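Local coordinates for protein glycosyl hydrolase (PDB 5NDX) that probably hydrolyses O-glycosidic bonds as a family 39 glycoside hydrolase, a bacterial orthologue of human alpha-L-iduronidase with a TIM-barrel catalytic domain, at residues A[1-13]-A[423-435]. The protein carries 2 engineered substitutions. Sequence-based numbering, arbitrary orientation.
Sequences MRERTRINVDASE and RTAVRLEVSGLVP
Arg6 and Glu429 meet on the outer face of a parallel strand pair, 4-10 beside 423-431, in the mixed beta-sheet that, as in other family 39 enzymes, probably belongs to the beta-sandwich domain beside the TIM barrel. Eight backbone hydrogen bonds zip the two strands from Ala425 N to Glu3 O as far as Ala11 N to Ser431 O; the middle ones, such as Ile7 N to Arg427 O (2.9 Å), are nearly straight.

On the face carrying the charged residues, Glu429 OE2 is gripped twice. Arg6 NH2 reaches it across the strands in a 2.7 Å salt bridge, the guanidinium standing almost perpendicular to the carboxylate (88°). Arg427 NE, from the same strand as Glu429, takes the anti lone pair at 2.6 Å. The bend at chi3 of Arg6 (55°) sets its guanidinium over the Arg427 side chain, with Arg427 CD centred under one face 3.7 Å from the plane. Arg6, Arg427 and Glu429 thus form a salt-bridge network, the shared carboxylate oxygen probably balancing part of the arginines' charge. Arg4 runs extended alongside Arg427, and one water accepts from both Arg4 NH2 and Arg427 NH1. Farther along, Ser431 OG gives Asn8 OD1 only a weak bond.

The opposite face is buried and largely apolar: Ile7 CD1 rests against Val426 CG1 (3.7 Å), while Leu428 CD1 sits near both Ile7 CG2 and Val9 CG2. Val9 and Val430 carry this layer on to Ile409 and Val407 of strand 407-413.

Further out, the N-terminal strand lies between 378-385 and 422-431, about 370 and 420 residues later in the chain, with 508-516 on the far side of 422-431. Around the last rung the strand ends in a type I turn from Asp10 to Glu13 that includes an Asx turn: Asp10 OD1 accepts from Ser12 N and, at 2.6 Å, from Ser12 OG, both from the same face of the carboxylate.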
loop_
_atom_site.group_PDB
_atom_site.type_symbol
_atom_site.label_atom_id
_atom_site.label_comp_id
_atom_site.label_asym_id
_atom_site.label_seq_id
_atom_site.Cartn_x
_atom_site.Cartn_y
_atom_site.Cartn_z
ATOM N N MET A 1 -1.716 -29.764 2.449
ATOM C CA MET A 1 -0.753 -30.879 2.244
ATOM C C MET A 1 0.450 -30.868 3.264
ATOM O O MET A 1 1.536 -31.356 2.936
ATOM C CB MET A 1 -0.317 -30.901 0.747
ATOM C CG MET A 1 -1.229 -31.732 -0.177
ATOM S SD MET A 1 -0.955 -33.535 -0.048
ATOM C CE MET A 1 -2.115 -34.248 -1.223
ATOM N N ARG A 2 0.261 -30.322 4.484
ATOM C CA ARG A 2 1.183 -30.563 5.662
ATOM C C ARG A 2 0.403 -30.548 7.016
ATOM O O ARG A 2 -0.575 -29.790 7.152
ATOM C CB ARG A 2 2.386 -29.583 5.688
ATOM C CG ARG A 2 2.079 -28.103 5.381
ATOM C CD ARG A 2 3.264 -27.147 5.662
ATOM N NE ARG A 2 4.332 -27.205 4.633
ATOM C CZ ARG A 2 5.630 -27.529 4.800
ATOM N NH1 ARG A 2 6.237 -27.755 5.990
ATOM N NH2 ARG A 2 6.376 -27.584 3.692
ATOM N N GLU A 3 0.765 -31.390 8.001
ATOM C CA GLU A 3 0.021 -31.342 9.305
ATOM C C GLU A 3 0.644 -30.480 10.414
ATOM O O GLU A 3 -0.102 -29.746 11.085
ATOM C CB GLU A 3 -0.329 -32.702 9.912
ATOM C CG GLU A 3 -1.477 -32.529 10.914
ATOM C CD GLU A 3 -2.044 -33.827 11.397
ATOM O OE1 GLU A 3 -3.311 -34.026 11.328
ATOM O OE2 GLU A 3 -1.185 -34.636 11.847
ATOM N N ARG A 4 1.956 -30.617 10.630
ATOM C CA ARG A 4 2.663 -29.809 11.620
ATOM C C ARG A 4 4.052 -29.506 11.143
ATOM O O ARG A 4 4.742 -30.387 10.733
ATOM C CB ARG A 4 2.719 -30.460 13.002
ATOM C CG ARG A 4 3.503 -29.617 13.988
ATOM C CD ARG A 4 3.222 -30.099 15.364
ATOM N NE ARG A 4 4.024 -29.558 16.467
ATOM C CZ ARG A 4 5.131 -30.104 16.969
ATOM N NH1 ARG A 4 5.736 -31.154 16.427
ATOM N NH2 ARG A 4 5.653 -29.562 18.043
ATOM N N THR A 5 4.450 -28.264 11.226
ATOM C CA THR A 5 5.789 -27.870 10.871
ATOM C C THR A 5 6.482 -27.182 12.032
ATOM O O THR A 5 5.902 -26.272 12.628
ATOM C CB THR A 5 5.787 -26.928 9.644
ATOM O OG1 THR A 5 5.125 -27.571 8.552
ATOM C CG2 THR A 5 7.224 -26.615 9.232
ATOM N N ARG A 6 7.707 -27.602 12.342
ATOM C CA ARG A 6 8.540 -26.913 13.348
ATOM C C ARG A 6 9.387 -25.933 12.557
ATOM O O ARG A 6 10.056 -26.329 11.602
ATOM C CB ARG A 6 9.403 -27.877 14.236
ATOM C CG ARG A 6 8.608 -28.911 15.079
ATOM C CD ARG A 6 9.396 -29.946 15.980
ATOM N NE ARG A 6 10.308 -29.231 16.900
ATOM C CZ ARG A 6 10.298 -29.204 18.254
ATOM N NH1 ARG A 6 9.447 -29.913 19.033
ATOM N NH2 ARG A 6 11.213 -28.447 18.860
ATOM N N ILE A 7 9.282 -24.638 12.873
ATOM C CA ILE A 7 10.071 -23.600 12.204
ATOM C C ILE A 7 10.984 -22.942 13.248
ATOM O O ILE A 7 10.490 -22.507 14.284
ATOM C CB ILE A 7 9.154 -22.568 11.576
ATOM C CG1 ILE A 7 8.212 -23.230 10.558
ATOM C CG2 ILE A 7 9.935 -21.505 10.832
ATOM C CD1 ILE A 7 7.267 -22.237 9.898
ATOM N N ASN A 8 12.291 -22.907 12.985
ATOM C CA ASN A 8 13.247 -22.214 13.808
ATOM C C ASN A 8 13.802 -21.056 13.013
ATOM O O ASN A 8 14.338 -21.227 11.904
ATOM C CB ASN A 8 14.428 -23.090 14.305
ATOM C CG ASN A 8 15.432 -22.245 15.148
ATOM O OD1 ASN A 8 15.205 -21.934 16.326
ATOM N ND2 ASN A 8 16.503 -21.785 14.499
ATOM N N VAL A 9 13.683 -19.875 13.596
ATOM C CA VAL A 9 14.231 -18.662 13.041
ATOM C C VAL A 9 15.395 -18.247 13.936
ATOM O O VAL A 9 15.209 -18.037 15.148
ATOM C CB VAL A 9 13.194 -17.556 13.035
ATOM C CG1 VAL A 9 13.788 -16.242 12.595
ATOM C CG2 VAL A 9 12.034 -17.908 12.087
ATOM N N ASP A 10 16.571 -18.110 13.344
ATOM C CA ASP A 10 17.734 -17.715 14.125
ATOM C C ASP A 10 18.076 -16.257 13.926
ATOM O O ASP A 10 18.655 -15.868 12.933
ATOM C CB ASP A 10 18.923 -18.630 13.826
ATOM C CG ASP A 10 20.155 -18.325 14.734
ATOM O OD1 ASP A 10 20.194 -17.364 15.556
ATOM O OD2 ASP A 10 21.083 -19.117 14.585
ATOM N N ALA A 11 17.697 -15.458 14.899
ATOM C CA ALA A 11 17.902 -14.010 14.837
ATOM C C ALA A 11 19.377 -13.585 14.879
ATOM O O ALA A 11 19.688 -12.439 14.510
ATOM C CB ALA A 11 17.197 -13.344 16.007
ATOM N N SER A 12 20.266 -14.471 15.349
ATOM C CA SER A 12 21.701 -14.147 15.422
ATOM C C SER A 12 22.357 -14.401 14.083
ATOM O O SER A 12 23.518 -14.087 13.923
ATOM C CB SER A 12 22.407 -14.952 16.536
ATOM O OG SER A 12 22.512 -16.330 16.174
ATOM N N GLU A 13 21.656 -14.986 13.115
ATOM C CA GLU A 13 22.275 -15.207 11.847
ATOM C C GLU A 13 21.637 -14.464 10.644
ATOM O O GLU A 13 20.626 -14.924 10.068
ATOM C CB GLU A 13 22.321 -16.686 11.588
ATOM C CG GLU A 13 22.974 -16.956 10.241
ATOM C CD GLU A 13 23.983 -18.055 10.322
ATOM O OE1 GLU A 13 24.863 -17.973 11.239
ATOM O OE2 GLU A 13 23.861 -18.975 9.480
ATOM N N ARG A 423 -6.212 -25.902 7.562
ATOM C CA ARG A 423 -5.334 -25.350 8.583
ATOM C C ARG A 423 -4.169 -26.273 8.788
ATOM O O ARG A 423 -4.315 -27.464 8.520
ATOM C CB ARG A 423 -6.078 -25.011 9.888
ATOM C CG ARG A 423 -6.692 -26.137 10.677
ATOM C CD ARG A 423 -7.256 -25.540 11.974
ATOM N NE ARG A 423 -8.545 -24.975 11.681
ATOM C CZ ARG A 423 -8.984 -23.742 11.881
ATOM N NH1 ARG A 423 -8.317 -22.781 12.457
ATOM N NH2 ARG A 423 -10.218 -23.493 11.491
ATOM N N THR A 424 -3.003 -25.715 9.139
ATOM C CA THR A 424 -1.877 -26.499 9.583
ATOM C C THR A 424 -1.464 -25.995 10.959
ATOM O O THR A 424 -1.770 -24.871 11.357
ATOM C CB THR A 424 -0.512 -26.269 8.874
ATOM O OG1 THR A 424 -0.474 -25.201 7.938
ATOM C CG2 THR A 424 0.036 -27.405 8.389
ATOM N N ALA A 425 -0.627 -26.785 11.597
ATOM C CA ALA A 425 -0.040 -26.453 12.879
ATOM C C ALA A 425 1.415 -26.041 12.673
ATOM O O ALA A 425 2.140 -26.712 11.929
ATOM C CB ALA A 425 -0.148 -27.655 13.785
ATOM N N VAL A 426 1.817 -24.931 13.303
ATOM C CA VAL A 426 3.195 -24.502 13.301
ATOM C C VAL A 426 3.663 -24.310 14.743
ATOM O O VAL A 426 2.970 -23.661 15.583
ATOM C CB VAL A 426 3.398 -23.200 12.497
ATOM C CG1 VAL A 426 4.778 -22.626 12.646
ATOM C CG2 VAL A 426 3.092 -23.438 11.024
ATOM N N ARG A 427 4.822 -24.894 15.038
ATOM C CA ARG A 427 5.541 -24.580 16.270
ATOM C C ARG A 427 6.663 -23.664 15.835
ATOM O O ARG A 427 7.542 -24.082 15.082
ATOM C CB ARG A 427 6.115 -25.788 16.961
ATOM C CG ARG A 427 6.879 -25.465 18.259
ATOM C CD ARG A 427 7.614 -26.684 18.830
ATOM N NE ARG A 427 8.384 -26.252 19.989
ATOM C CZ ARG A 427 7.956 -26.241 21.255
ATOM N NH1 ARG A 427 6.755 -26.673 21.637
ATOM N NH2 ARG A 427 8.767 -25.771 22.175
ATOM N N LEU A 428 6.599 -22.415 16.278
ATOM C CA LEU A 428 7.563 -21.413 15.868
ATOM C C LEU A 428 8.526 -21.198 17.020
ATOM O O LEU A 428 8.103 -20.883 18.121
ATOM C CB LEU A 428 6.865 -20.104 15.539
ATOM C CG LEU A 428 7.768 -18.910 15.185
ATOM C CD1 LEU A 428 8.485 -19.192 13.883
ATOM C CD2 LEU A 428 6.914 -17.662 15.026
ATOM N N GLU A 429 9.803 -21.346 16.735
ATOM C CA GLU A 429 10.888 -21.119 17.685
ATOM C C GLU A 429 11.752 -19.984 17.155
ATOM O O GLU A 429 12.081 -19.949 15.988
ATOM C CB GLU A 429 11.713 -22.405 17.843
ATOM C CG GLU A 429 10.850 -23.502 18.470
ATOM C CD GLU A 429 11.505 -24.865 18.654
ATOM O OE1 GLU A 429 12.716 -24.980 18.414
ATOM O OE2 GLU A 429 10.803 -25.826 19.067
ATOM N N VAL A 430 12.094 -19.045 18.006
ATOM C CA VAL A 430 13.007 -17.990 17.615
ATOM C C VAL A 430 14.188 -18.087 18.602
ATOM O O VAL A 430 13.988 -18.006 19.803
ATOM C CB VAL A 430 12.393 -16.596 17.695
ATOM C CG1 VAL A 430 13.418 -15.542 17.264
ATOM C CG2 VAL A 430 11.158 -16.482 16.823
ATOM N N SER A 431 15.388 -18.247 18.073
ATOM C CA SER A 431 16.596 -18.312 18.883
ATOM C C SER A 431 17.553 -17.194 18.507
ATOM O O SER A 431 17.295 -16.398 17.619
ATOM C CB SER A 431 17.274 -19.679 18.680
ATOM O OG SER A 431 17.648 -19.821 17.339
ATOM N N GLY A 432 18.667 -17.131 19.224
ATOM C CA GLY A 432 19.727 -16.154 18.941
ATOM C C GLY A 432 19.347 -14.765 19.371
ATOM O O GLY A 432 19.866 -13.818 18.838
ATOM N N LEU A 433 18.404 -14.616 20.303
ATOM C CA LEU A 433 17.988 -13.263 20.713
ATOM C C LEU A 433 18.990 -12.835 21.785
ATOM O O LEU A 433 19.579 -13.689 22.426
ATOM C CB LEU A 433 16.598 -13.275 21.357
ATOM C CG LEU A 433 15.400 -13.632 20.443
ATOM C CD1 LEU A 433 14.194 -13.988 21.295
ATOM C CD2 LEU A 433 15.117 -12.516 19.486
ATOM N N VAL A 434 19.098 -11.546 22.038
ATOM C CA VAL A 434 19.930 -11.057 23.136
ATOM C C VAL A 434 19.208 -11.316 24.448
ATOM O O VAL A 434 18.064 -10.875 24.615
ATOM C CB VAL A 434 20.176 -9.546 23.033
ATOM C CG1 VAL A 434 20.981 -9.059 24.256
ATOM C CG2 VAL A 434 20.865 -9.235 21.711
ATOM N N PRO A 435 19.859 -12.009 25.394
ATOM C CA PRO A 435 19.108 -12.290 26.630
ATOM C C PRO A 435 18.587 -11.062 27.378
ATOM O O PRO A 435 19.130 -9.985 27.240
ATOM C CB PRO A 435 20.088 -13.157 27.440
ATOM C CG PRO A 435 20.793 -13.940 26.358
ATOM C CD PRO A 435 21.064 -12.865 25.310
HETATM O O HOH W 1 4.493 -27.760 20.221
#